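Long-range contacts in alpha-1,2-mannosidase (Bacteroides thetaiotaomicron, PDB 2WW2), which hydrolyses alpha-mannosidic linkages with inversion of configuration, as a calcium-dependent member of glycoside hydrolase family 92: residues Ala452-Arg460 / Pro644-Tyr652; Phe527-Glu535 / Ala729-Lys737. One frame throughout, in Å; residues are numbered along the deposited sequence.

Interaction 1 (Ala452-Arg460 / Pro644-Tyr652); sequences AYADWCIAR and PVCPGMPEY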
ATOM      1  N   ALA A 452      14.857 -27.399  11.353  1.00  7.60           N
ATOM      2  CA  ALA A 452      16.220 -27.114  11.830  1.00  8.39           C
ATOM      3  C   ALA A 452      16.186 -26.795  13.338  1.00  8.48           C
ATOM      4  O   ALA A 452      17.065 -27.195  14.104  1.00  8.48           O
ATOM      5  CB  ALA A 452      16.831 -25.959  11.041  1.00  7.63           C
ATOM      6  N   TYR A 453      15.148 -26.085  13.758  1.00  8.71           N
ATOM      7  CA  TYR A 453      14.939 -25.792  15.179  1.00  8.88           C
ATOM      8  C   TYR A 453      14.633 -27.054  16.006  1.00  9.29           C
ATOM      9  O   TYR A 453      15.205 -27.265  17.099  1.00  9.71           O
ATOM     10  CB  TYR A 453      13.799 -24.773  15.342  1.00  8.83           C
ATOM     11  CG  TYR A 453      13.325 -24.643  16.788  1.00  8.95           C
ATOM     12  CD1 TYR A 453      14.153 -24.119  17.769  1.00  8.95           C
ATOM     13  CD2 TYR A 453      12.039 -25.061  17.163  1.00  7.23           C
ATOM     14  CE1 TYR A 453      13.718 -23.999  19.090  1.00  9.05           C
ATOM     15  CE2 TYR A 453      11.604 -24.955  18.470  1.00  7.43           C
ATOM     16  CZ  TYR A 453      12.440 -24.416  19.424  1.00  7.92           C
ATOM     17  OH  TYR A 453      12.018 -24.323  20.721  1.00  8.66           O
ATOM     18  N   ALA A 454      13.726 -27.888  15.507  1.00  8.55           N
ATOM     19  CA  ALA A 454      13.378 -29.105  16.234  1.00  8.45           C
ATOM     20  C   ALA A 454      14.607 -30.007  16.323  1.00  8.39           C
ATOM     21  O   ALA A 454      14.832 -30.671  17.331  1.00  8.27           O
ATOM     22  CB  ALA A 454      12.221 -29.854  15.534  1.00  8.08           C
ATOM     23  N   ASP A 455      15.400 -30.039  15.262  1.00  7.25           N
ATOM     24  CA  ASP A 455      16.594 -30.865  15.290  1.00  7.97           C
ATOM     25  C   ASP A 455      17.607 -30.327  16.308  1.00  7.71           C
ATOM     26  O   ASP A 455      18.281 -31.101  17.000  1.00  7.79           O
ATOM     27  CB  ASP A 455      17.204 -30.969  13.886  1.00  7.83           C
ATOM     28  CG  ASP A 455      16.349 -31.802  12.951  1.00 10.80           C
ATOM     29  OD1 ASP A 455      15.602 -32.683  13.460  1.00 13.21           O
ATOM     30  OD2 ASP A 455      16.428 -31.600  11.712  1.00 13.18           O
ATOM     31  N   TRP A 456      17.731 -29.006  16.394  1.00  7.23           N
ATOM     32  CA  TRP A 456      18.557 -28.414  17.457  1.00  7.38           C
ATOM     33  C   TRP A 456      18.025 -28.860  18.839  1.00  7.10           C
ATOM     34  O   TRP A 456      18.805 -29.258  19.716  1.00  6.62           O
ATOM     35  CB  TRP A 456      18.615 -26.879  17.310  1.00  7.09           C
ATOM     36  CG  TRP A 456      19.273 -26.200  18.466  1.00  8.25           C
ATOM     37  CD1 TRP A 456      20.606 -25.917  18.614  1.00  7.08           C
ATOM     38  CD2 TRP A 456      18.628 -25.729  19.651  1.00  7.97           C
ATOM     39  NE1 TRP A 456      20.830 -25.296  19.828  1.00  8.43           N
ATOM     40  CE2 TRP A 456      19.627 -25.162  20.477  1.00  8.36           C
ATOM     41  CE3 TRP A 456      17.299 -25.712  20.085  1.00  8.19           C
ATOM     42  CZ2 TRP A 456      19.340 -24.602  21.719  1.00  7.01           C
ATOM     43  CZ3 TRP A 456      17.011 -25.152  21.318  1.00  8.07           C
ATOM     44  CH2 TRP A 456      18.030 -24.613  22.126  1.00 10.16           C
ATOM     45  N   CYS A 457      16.704 -28.837  19.040  1.00  6.86           N
ATOM     46  CA  CYS A 457      16.153 -29.288  20.342  1.00  7.28           C
ATOM     47  C   CYS A 457      16.538 -30.741  20.638  1.00  7.39           C
ATOM     48  O   CYS A 457      16.893 -31.080  21.767  1.00  7.51           O
ATOM     49  CB  CYS A 457      14.624 -29.190  20.384  1.00  7.13           C
ATOM     50  SG  CYS A 457      14.005 -27.523  20.388  1.00  9.68           S
ATOM     51  N   ILE A 458      16.447 -31.605  19.629  1.00  6.74           N
ATOM     52  CA  ILE A 458      16.774 -33.020  19.840  1.00  6.76           C
ATOM     53  C   ILE A 458      18.254 -33.190  20.149  1.00  7.19           C
ATOM     54  O   ILE A 458      18.628 -34.014  20.998  1.00  7.08           O
ATOM     55  CB  ILE A 458      16.356 -33.904  18.638  1.00  6.82           C
ATOM     56  CG1 ILE A 458      14.823 -33.929  18.548  1.00  7.29           C
ATOM     57  CG2 ILE A 458      16.937 -35.338  18.774  1.00  5.75           C
ATOM     58  CD1 ILE A 458      14.297 -34.521  17.203  1.00  9.47           C
ATOM     59  N   ALA A 459      19.096 -32.403  19.481  1.00  7.30           N
ATOM     60  CA  ALA A 459      20.536 -32.468  19.764  1.00  7.34           C
ATOM     61  C   ALA A 459      20.799 -32.079  21.226  1.00  7.63           C
ATOM     62  O   ALA A 459      21.582 -32.726  21.937  1.00  7.12           O
ATOM     63  CB  ALA A 459      21.311 -31.555  18.830  1.00  7.38           C
ATOM     64  N   ARG A 460      20.160 -31.002  21.662  1.00  7.32           N
ATOM     65  CA  ARG A 460      20.330 -30.535  23.032  1.00  8.00           C
ATOM     66  C   ARG A 460      19.920 -31.630  24.012  1.00  7.43           C
ATOM     67  O   ARG A 460      20.600 -31.861  25.009  1.00  6.50           O
ATOM     68  CB  ARG A 460      19.466 -29.293  23.261  1.00  7.49           C
ATOM     69  CG  ARG A 460      20.009 -28.032  22.564  1.00  8.90           C
ATOM     70  CD  ARG A 460      20.949 -27.321  23.528  1.00 12.10           C
ATOM     71  NE  ARG A 460      20.140 -26.877  24.648  1.00 15.18           N
ATOM     72  CZ  ARG A 460      20.570 -26.582  25.869  1.00 17.25           C
ATOM     73  NH1 ARG A 460      21.871 -26.674  26.194  1.00 16.56           N
ATOM     74  NH2 ARG A 460      19.672 -26.184  26.764  1.00 11.75           N
ATOM     75  N   PRO A 644      10.905 -15.850  26.342  1.00  9.18           N
ATOM     76  CA  PRO A 644      11.617 -17.079  25.955  1.00  9.45           C
ATOM     77  C   PRO A 644      11.834 -17.110  24.446  1.00 10.00           C
ATOM     78  O   PRO A 644      11.104 -17.788  23.725  1.00 10.49           O
ATOM     79  CB  PRO A 644      10.640 -18.195  26.377  1.00  9.75           C
ATOM     80  CG  PRO A 644       9.289 -17.569  26.186  1.00  8.65           C
ATOM     81  CD  PRO A 644       9.495 -16.118  26.681  1.00  9.52           C
ATOM     82  N   VAL A 645      12.836 -16.385  23.972  1.00  9.15           N
ATOM     83  CA  VAL A 645      13.144 -16.372  22.534  1.00  9.49           C
ATOM     84  C   VAL A 645      13.361 -17.780  21.955  1.00  9.36           C
ATOM     85  O   VAL A 645      12.879 -18.095  20.865  1.00  9.81           O
ATOM     86  CB  VAL A 645      14.374 -15.484  22.278  1.00  9.88           C
ATOM     87  CG1 VAL A 645      14.867 -15.625  20.818  1.00  9.65           C
ATOM     88  CG2 VAL A 645      14.017 -14.014  22.595  1.00  7.67           C
ATOM     89  N   CYS A 646      14.071 -18.637  22.690  1.00  8.87           N
ATOM     90  CA  CYS A 646      14.395 -19.958  22.174  1.00  8.84           C
ATOM     91  C   CYS A 646      14.042 -21.051  23.177  1.00  8.83           C
ATOM     92  O   CYS A 646      14.901 -21.471  23.988  1.00  9.44           O
ATOM     93  CB  CYS A 646      15.889 -20.038  21.830  1.00  8.74           C
ATOM     94  SG  CYS A 646      16.384 -21.555  21.014  1.00 10.53           S
ATOM     95  N   PRO A 647      12.787 -21.538  23.129  1.00  7.94           N
ATOM     96  CA  PRO A 647      12.448 -22.617  24.046  1.00  7.51           C
ATOM     97  C   PRO A 647      13.389 -23.773  23.790  1.00  7.68           C
ATOM     98  O   PRO A 647      13.756 -24.043  22.629  1.00  8.22           O
ATOM     99  CB  PRO A 647      10.992 -22.967  23.679  1.00  6.89           C
ATOM    100  CG  PRO A 647      10.420 -21.612  23.179  1.00  6.94           C
ATOM    101  CD  PRO A 647      11.615 -21.032  22.389  1.00  7.67           C
ATOM    102  N   GLY A 648      13.788 -24.451  24.857  1.00  7.57           N
ATOM    103  CA  GLY A 648      14.786 -25.513  24.728  1.00  7.12           C
ATOM    104  C   GLY A 648      16.104 -24.993  25.263  1.00  7.57           C
ATOM    105  O   GLY A 648      16.977 -25.762  25.629  1.00  7.53           O
ATOM    106  N   MET A 649      16.233 -23.671  25.312  1.00  8.02           N
ATOM    107  CA  MET A 649      17.346 -23.023  26.017  1.00  8.92           C
ATOM    108  C   MET A 649      16.747 -22.299  27.217  1.00  8.79           C
ATOM    109  O   MET A 649      15.923 -21.401  27.042  1.00  9.37           O
ATOM    110  CB  MET A 649      18.051 -22.008  25.108  1.00  9.50           C
ATOM    111  CG  MET A 649      19.177 -21.211  25.769  1.00  9.36           C
ATOM    112  SD  MET A 649      20.534 -22.218  26.410  1.00 12.96           S
ATOM    113  CE  MET A 649      20.915 -23.302  25.027  1.00 10.36           C
ATOM    114  N   PRO A 650      17.154 -22.680  28.439  1.00  9.04           N
ATOM    115  CA  PRO A 650      16.467 -22.131  29.615  1.00  9.51           C
ATOM    116  C   PRO A 650      16.915 -20.694  29.947  1.00 10.44           C
ATOM    117  O   PRO A 650      17.547 -20.452  30.986  1.00 11.20           O
ATOM    118  CB  PRO A 650      16.812 -23.139  30.729  1.00  9.52           C
ATOM    119  CG  PRO A 650      18.136 -23.758  30.297  1.00  9.03           C
ATOM    120  CD  PRO A 650      18.044 -23.812  28.771  1.00  8.79           C
ATOM    121  N   GLU A 651      16.574 -19.758  29.057  1.00 10.39           N
ATOM    122  CA  GLU A 651      16.993 -18.346  29.132  1.00 11.53           C
ATOM    123  C   GLU A 651      15.802 -17.518  28.717  1.00 10.71           C
ATOM    124  O   GLU A 651      15.061 -17.924  27.816  1.00 10.72           O
ATOM    125  CB  GLU A 651      18.045 -18.023  28.048  1.00 11.14           C
ATOM    126  CG  GLU A 651      19.456 -18.203  28.433  1.00 15.41           C
ATOM    127  CD  GLU A 651      20.404 -17.963  27.287  1.00 14.51           C
ATOM    128  OE1 GLU A 651      20.006 -17.535  26.163  1.00 13.59           O
ATOM    129  OE2 GLU A 651      21.580 -18.234  27.516  1.00 20.34           O
ATOM    130  N   TYR A 652      15.670 -16.323  29.287  1.00  9.83           N
ATOM    131  CA  TYR A 652      14.650 -15.385  28.840  1.00  9.62           C
ATOM    132  C   TYR A 652      15.315 -14.051  28.524  1.00  9.44           C
ATOM    133  O   TYR A 652      15.973 -13.469  29.400  1.00  9.36           O
ATOM    134  CB  TYR A 652      13.593 -15.191  29.952  1.00  9.55           C
ATOM    135  CG  TYR A 652      12.969 -16.477  30.455  1.00 10.59           C
ATOM    136  CD1 TYR A 652      11.741 -16.913  29.965  1.00 10.70           C
ATOM    137  CD2 TYR A 652      13.617 -17.261  31.412  1.00 10.16           C
ATOM    138  CE1 TYR A 652      11.163 -18.074  30.422  1.00 10.50           C
ATOM    139  CE2 TYR A 652      13.051 -18.428  31.865  1.00 11.70           C
ATOM    140  CZ  TYR A 652      11.818 -18.826  31.368  1.00 10.09           C
ATOM    141  OH  TYR A 652      11.259 -19.992  31.817  1.00 10.83           O
TER
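Met649 lays its methyl CE over the centre of one face of the Arg460 guanidinium, 3.4 Å from CZ, while Gly648 O sits at the edge of that group, in its plane. The carbonyl takes a nearly straight bond from Arg460 NH2 (3.0 Å, 166° at the hydrogen) and a weak one from NE, which together fix how the guanidinium is turned. Arg460 CG in turn rests on a face of the Trp456 indole, whose edge meets Met649 N; Cys646 SG approaches this ring obliquely, 3.6 Å from CH2. The Tyr453 ring has Cys457 SG on one face and Cys646 SG at its edge. With CG anti to N (chi1 168°), it reaches across so that OH donates to Pro647 O at 2.6 Å, from above the carbonyl plane. Glycine suits position 648 of the type II turn because at its positive phi a CB would press on the carbonyl of Pro647, besides running into Trp456 CZ3. A leucine in place of Arg460 would probably leave Gly648 O without its charged donor and Met649 CE without its flat partner. Helix 444-465 thus grips the turn before strand 651-654, with helix 383-393 beside Tyr453 and Pro647 and helix 468-475 touching Arg460.

Interaction 2 (Phe527-Glu535 / Ala729-Lys737); sequences FHDPEGLSE and ADFPYSYSK
Asp529 and Ser736 face each other across this contact, and Asp529 OD1 is the atom on which the bonds converge. Asp529 CG stands anti to its own N (chi1 -157°), which carries the carboxylate back over the first turn of the helix and toward the C-terminal tail. There OD1 accepts from Ser736 N at 2.9 Å, well above the carboxylate plane, and from Gly532 N, also out of plane, as the N-cap bond. Ser736 OG adds a bond to the syn lone pair of OD1, less certain because the serine has two conformers. OD2 is held by Tyr481 and lies at the edge of the Tyr735 ring, in its plane. Ser734 comes alongside Pro530 and Glu531: its OG accepts from Glu531 N (2.9 Å, 156°), and its CB packs 3.4 Å from Glu531 CB. His528 O, with Tyr733 CE2 at 3.5 Å, receives Tyr735 N at 2.8 Å, and a water donates to both Phe527 O and Tyr733 O. Short hydroxyl and carboxylate side chains suit a place where two backbones run this close. Polar chemistry dominates: Ser734 and the capping aspartate satisfy amides of the first helical turn, whose partial positive charge probably favours an ionised Asp529.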
ATOM      1  N   PHE A 527      15.583 -18.836  15.827  1.00 11.58           N
ATOM      2  CA  PHE A 527      15.737 -18.399  17.207  1.00 11.65           C
ATOM      3  C   PHE A 527      16.753 -19.203  18.013  1.00 10.56           C
ATOM      4  O   PHE A 527      17.141 -18.776  19.081  1.00  9.85           O
ATOM      5  CB  PHE A 527      14.389 -18.308  17.931  1.00 13.23           C
ATOM      6  CG  PHE A 527      13.308 -19.109  17.294  1.00 14.29           C
ATOM      7  CD1 PHE A 527      13.111 -20.431  17.660  1.00 17.41           C
ATOM      8  CD2 PHE A 527      12.492 -18.544  16.334  1.00 17.02           C
ATOM      9  CE1 PHE A 527      12.112 -21.176  17.071  1.00 17.27           C
ATOM     10  CE2 PHE A 527      11.472 -19.299  15.727  1.00 18.67           C
ATOM     11  CZ  PHE A 527      11.294 -20.612  16.110  1.00 15.04           C
ATOM     12  N   HIS A 528      17.181 -20.352  17.496  1.00  9.83           N
ATOM     13  CA  HIS A 528      18.279 -21.092  18.117  1.00  9.82           C
ATOM     14  C   HIS A 528      19.654 -20.561  17.683  1.00  9.59           C
ATOM     15  O   HIS A 528      20.697 -20.988  18.211  1.00  8.90           O
ATOM     16  CB  HIS A 528      18.157 -22.596  17.831  1.00  9.60           C
ATOM     17  CG  HIS A 528      18.237 -22.951  16.376  1.00 10.03           C
ATOM     18  ND1 HIS A 528      17.276 -22.580  15.458  1.00  9.68           N
ATOM     19  CD2 HIS A 528      19.155 -23.677  15.688  1.00  9.29           C
ATOM     20  CE1 HIS A 528      17.604 -23.046  14.265  1.00 10.45           C
ATOM     21  NE2 HIS A 528      18.748 -23.710  14.375  1.00  9.94           N
ATOM     22  N   ASP A 529      19.674 -19.614  16.744  1.00  9.36           N
ATOM     23  CA  ASP A 529      20.959 -19.111  16.244  1.00  9.13           C
ATOM     24  C   ASP A 529      20.910 -17.672  15.692  1.00  9.54           C
ATOM     25  O   ASP A 529      21.245 -17.437  14.538  1.00  9.67           O
ATOM     26  CB  ASP A 529      21.499 -20.065  15.166  1.00  9.10           C
ATOM     27  CG  ASP A 529      23.007 -19.965  14.993  1.00 10.06           C
ATOM     28  OD1 ASP A 529      23.658 -19.183  15.736  1.00  7.51           O
ATOM     29  OD2 ASP A 529      23.550 -20.682  14.118  1.00 11.15           O
ATOM     30  N   PRO A 530      20.496 -16.699  16.518  1.00  9.22           N
ATOM     31  CA  PRO A 530      20.506 -15.324  16.023  1.00  9.75           C
ATOM     32  C   PRO A 530      21.890 -14.891  15.503  1.00  9.94           C
ATOM     33  O   PRO A 530      21.966 -14.155  14.525  1.00  9.75           O
ATOM     34  CB  PRO A 530      20.107 -14.507  17.256  1.00  9.62           C
ATOM     35  CG  PRO A 530      19.251 -15.460  18.068  1.00 10.18           C
ATOM     36  CD  PRO A 530      19.945 -16.806  17.878  1.00  9.64           C
ATOM     37  N   GLU A 531      22.973 -15.333  16.153  1.00  9.45           N
ATOM     38  CA  GLU A 531      24.304 -14.946  15.701  1.00 10.56           C
ATOM     39  C   GLU A 531      24.572 -15.519  14.308  1.00 10.67           C
ATOM     40  O   GLU A 531      25.129 -14.838  13.443  1.00 11.43           O
ATOM     41  CB  GLU A 531      25.382 -15.393  16.704  1.00 10.13           C
ATOM     42  CG  GLU A 531      26.813 -15.018  16.318  1.00 12.54           C
ATOM     43  CD  GLU A 531      27.059 -13.503  16.264  1.00 14.48           C
ATOM     44  OE1 GLU A 531      26.352 -12.725  16.953  1.00 14.64           O
ATOM     45  OE2 GLU A 531      27.985 -13.095  15.532  1.00 14.83           O
ATOM     46  N   GLY A 532      24.175 -16.767  14.079  1.00 10.40           N
ATOM     47  CA  GLY A 532      24.351 -17.356  12.750  1.00 10.95           C
ATOM     48  C   GLY A 532      23.499 -16.651  11.702  1.00 11.55           C
ATOM     49  O   GLY A 532      23.898 -16.521  10.543  1.00 11.47           O
ATOM     50  N   LEU A 533      22.303 -16.206  12.083  1.00 11.29           N
ATOM     51  CA  LEU A 533      21.494 -15.435  11.148  1.00 11.96           C
ATOM     52  C   LEU A 533      22.180 -14.105  10.812  1.00 12.88           C
ATOM     53  O   LEU A 533      22.226 -13.701   9.643  1.00 13.04           O
ATOM     54  CB  LEU A 533      20.066 -15.209  11.678  1.00 11.12           C
ATOM     55  CG  LEU A 533      19.118 -14.473  10.716  1.00 11.00           C
ATOM     56  CD1 LEU A 533      18.989 -15.257   9.398  1.00  9.19           C
ATOM     57  CD2 LEU A 533      17.749 -14.264  11.345  1.00 12.48           C
ATOM     58  N   SER A 534      22.720 -13.423  11.823  1.00 13.54           N
ATOM     59  CA  SER A 534      23.394 -12.163  11.552  1.00 14.33           C
ATOM     60  C   SER A 534      24.589 -12.396  10.631  1.00 14.58           C
ATOM     61  O   SER A 534      24.891 -11.554   9.795  1.00 14.78           O
ATOM     62  CB  SER A 534      23.814 -11.433  12.826  1.00 14.27           C
ATOM     63  OG  SER A 534      25.041 -11.922  13.308  1.00 18.55           O
ATOM     64  N   GLU A 535      25.250 -13.540  10.765  1.00 15.14           N
ATOM     65  CA  GLU A 535      26.354 -13.875   9.862  1.00 16.46           C
ATOM     66  C   GLU A 535      25.872 -13.946   8.419  1.00 16.27           C
ATOM     67  O   GLU A 535      26.529 -13.440   7.510  1.00 16.43           O
ATOM     68  CB  GLU A 535      26.995 -15.218  10.222  1.00 17.20           C
ATOM     69  CG  GLU A 535      27.852 -15.188  11.459  1.00 21.26           C
ATOM     70  CD  GLU A 535      28.349 -16.575  11.855  1.00 27.23           C
ATOM     71  OE1 GLU A 535      29.071 -16.664  12.871  1.00 28.75           O
ATOM     72  OE2 GLU A 535      28.008 -17.572  11.159  1.00 30.12           O
ATOM     73  N   ALA A 729      29.681 -10.698  26.314  1.00 13.66           N
ATOM     74  CA  ALA A 729      29.273 -11.422  27.511  1.00 13.82           C
ATOM     75  C   ALA A 729      27.822 -11.150  27.882  1.00 13.57           C
ATOM     76  O   ALA A 729      27.238 -11.896  28.658  1.00 13.50           O
ATOM     77  CB  ALA A 729      30.171 -11.078  28.685  1.00 14.20           C
ATOM     78  N   ASP A 730      27.248 -10.071  27.352  1.00 13.11           N
ATOM     79  CA  ASP A 730      25.884  -9.703  27.713  1.00 12.60           C
ATOM     80  C   ASP A 730      24.822 -10.389  26.841  1.00 12.40           C
ATOM     81  O   ASP A 730      23.635 -10.339  27.166  1.00 11.86           O
ATOM     82  CB  ASP A 730      25.690  -8.182  27.629  1.00 13.21           C
ATOM     83  CG  ASP A 730      26.646  -7.422  28.531  1.00 14.59           C
ATOM     84  OD1 ASP A 730      26.944  -7.915  29.641  1.00 14.84           O
ATOM     85  OD2 ASP A 730      27.091  -6.327  28.123  1.00 17.06           O
ATOM     86  N   PHE A 731      25.240 -11.009  25.739  1.00 11.68           N
ATOM     87  CA  PHE A 731      24.292 -11.556  24.757  1.00 11.75           C
ATOM     88  C   PHE A 731      23.798 -12.958  25.130  1.00 11.88           C
ATOM     89  O   PHE A 731      24.563 -13.774  25.654  1.00 11.86           O
ATOM     90  CB  PHE A 731      24.888 -11.586  23.334  1.00 11.47           C
ATOM     91  CG  PHE A 731      25.483 -10.274  22.878  1.00 12.72           C
ATOM     92  CD1 PHE A 731      25.038  -9.064  23.394  1.00 11.99           C
ATOM     93  CD2 PHE A 731      26.480 -10.259  21.911  1.00 12.41           C
ATOM     94  CE1 PHE A 731      25.596  -7.869  22.976  1.00 12.04           C
ATOM     95  CE2 PHE A 731      27.031  -9.074  21.477  1.00 12.84           C
ATOM     96  CZ  PHE A 731      26.592  -7.878  22.005  1.00 13.55           C
ATOM     97  N   PRO A 732      22.530 -13.263  24.824  1.00 11.17           N
ATOM     98  CA  PRO A 732      22.023 -14.610  25.090  1.00 11.07           C
ATOM     99  C   PRO A 732      22.553 -15.634  24.083  1.00 11.17           C
ATOM    100  O   PRO A 732      23.415 -15.311  23.241  1.00 11.06           O
ATOM    101  CB  PRO A 732      20.493 -14.452  24.979  1.00 10.73           C
ATOM    102  CG  PRO A 732      20.252 -12.957  24.948  1.00 11.24           C
ATOM    103  CD  PRO A 732      21.473 -12.371  24.328  1.00 11.98           C
ATOM    104  N   TYR A 733      22.058 -16.867  24.185  1.00 10.58           N
ATOM    105  CA  TYR A 733      22.596 -17.993  23.431  1.00 10.28           C
ATOM    106  C   TYR A 733      22.441 -17.893  21.907  1.00 10.10           C
ATOM    107  O   TYR A 733      21.425 -17.433  21.403  1.00 10.54           O
ATOM    108  CB  TYR A 733      21.914 -19.283  23.910  1.00 10.14           C
ATOM    109  CG  TYR A 733      22.246 -20.529  23.106  1.00 10.06           C
ATOM    110  CD1 TYR A 733      23.361 -21.299  23.415  1.00  9.89           C
ATOM    111  CD2 TYR A 733      21.421 -20.951  22.066  1.00  9.12           C
ATOM    112  CE1 TYR A 733      23.660 -22.434  22.713  1.00  8.39           C
ATOM    113  CE2 TYR A 733      21.717 -22.084  21.345  1.00  9.25           C
ATOM    114  CZ  TYR A 733      22.836 -22.828  21.686  1.00  8.07           C
ATOM    115  OH  TYR A 733      23.141 -23.956  21.006  1.00  5.58           O
ATOM    116  N   SER A 734      23.456 -18.337  21.180  1.00  9.76           N
ATOM    117  CA  SER A 734      23.278 -18.685  19.776  1.00 10.01           C
ATOM    118  C   SER A 734      24.030 -19.969  19.543  1.00 10.68           C
ATOM    119  O   SER A 734      25.117 -20.164  20.091  1.00 10.55           O
ATOM    120  CB  SER A 734      23.847 -17.619  18.830  1.00  9.21           C
ATOM    121  OG  SER A 734      23.039 -16.459  18.810  1.00  9.19           O
ATOM    122  N   TYR A 735      23.482 -20.830  18.701  1.00 11.28           N
ATOM    123  CA  TYR A 735      24.180 -22.038  18.342  1.00 12.10           C
ATOM    124  C   TYR A 735      25.598 -21.771  17.796  1.00 13.34           C
ATOM    125  O   TYR A 735      26.550 -22.492  18.133  1.00 12.22           O
ATOM    126  CB  TYR A 735      23.370 -22.851  17.322  1.00 11.74           C
ATOM    127  CG  TYR A 735      24.136 -24.062  16.879  1.00 12.23           C
ATOM    128  CD1 TYR A 735      24.437 -25.068  17.782  1.00 13.02           C
ATOM    129  CD2 TYR A 735      24.609 -24.180  15.578  1.00 12.21           C
ATOM    130  CE1 TYR A 735      25.162 -26.173  17.401  1.00 12.13           C
ATOM    131  CE2 TYR A 735      25.327 -25.290  15.183  1.00 13.09           C
ATOM    132  CZ  TYR A 735      25.601 -26.278  16.105  1.00 13.56           C
ATOM    133  OH  TYR A 735      26.337 -27.374  15.742  1.00 13.17           O
ATOM    134  N   SER A 736      25.749 -20.748  16.955  1.00 14.39           N
ATOM    135  CA  SER A 736      27.048 -20.541  16.304  0.50 16.06           C
ATOM    136  C   SER A 736      28.004 -19.681  17.128  1.00 17.03           C
ATOM    137  O   SER A 736      29.131 -19.461  16.733  1.00 18.45           O
ATOM    138  CB  SER A 736      26.883 -19.958  14.899  0.50 15.44           C
ATOM    139  OG  SER A 736      26.403 -18.636  14.971  0.50 15.55           O
ATOM    140  N   LYS A 737      27.558 -19.226  18.281  1.00 19.36           N
ATOM    141  CA  LYS A 737      28.395 -18.401  19.147  1.00 21.82           C
ATOM    142  C   LYS A 737      28.987 -19.223  20.282  1.00 22.17           C
ATOM    143  O   LYS A 737      30.031 -19.856  20.102  1.00 23.90           O
ATOM    144  CB  LYS A 737      27.571 -17.240  19.708  1.00 21.87           C
ATOM    145  CG  LYS A 737      27.831 -16.973  21.167  1.00 24.93           C
ATOM    146  CD  LYS A 737      26.915 -15.877  21.683  1.00 28.18           C
ATOM    147  CE  LYS A 737      26.290 -16.302  22.993  1.00 28.56           C
ATOM    148  NZ  LYS A 737      26.148 -15.133  23.854  1.00 30.03           N
TER
HETATM  149  O   HOH W   1      18.720 -18.376  21.465  1.00 10.61           O

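In the fold
Interactions 1 and 2 lie about 12 Å apart, centre to centre, and share a border at Tyr733. Its OH probably hydrogen-bonds Trp456 NE1 (2.9 Å), and its N meets Glu651 OE1, also at 2.9 Å, so the C-terminal tail is tied to both segments of interaction 1. Segment 527-535 also meets interaction 1: Cys646 CB packs 3.3 Å from Phe527 O, the Phe527 and Tyr453 rings stand edge-to-face, and the His528 and Trp456 rings meet at about 40°. Their segments alternate along the chain, and in the fold the tail 729-737 lies against 527-535 and reaches both segments of interaction 1. The residues that bind the two sodium ions belong to neither contact.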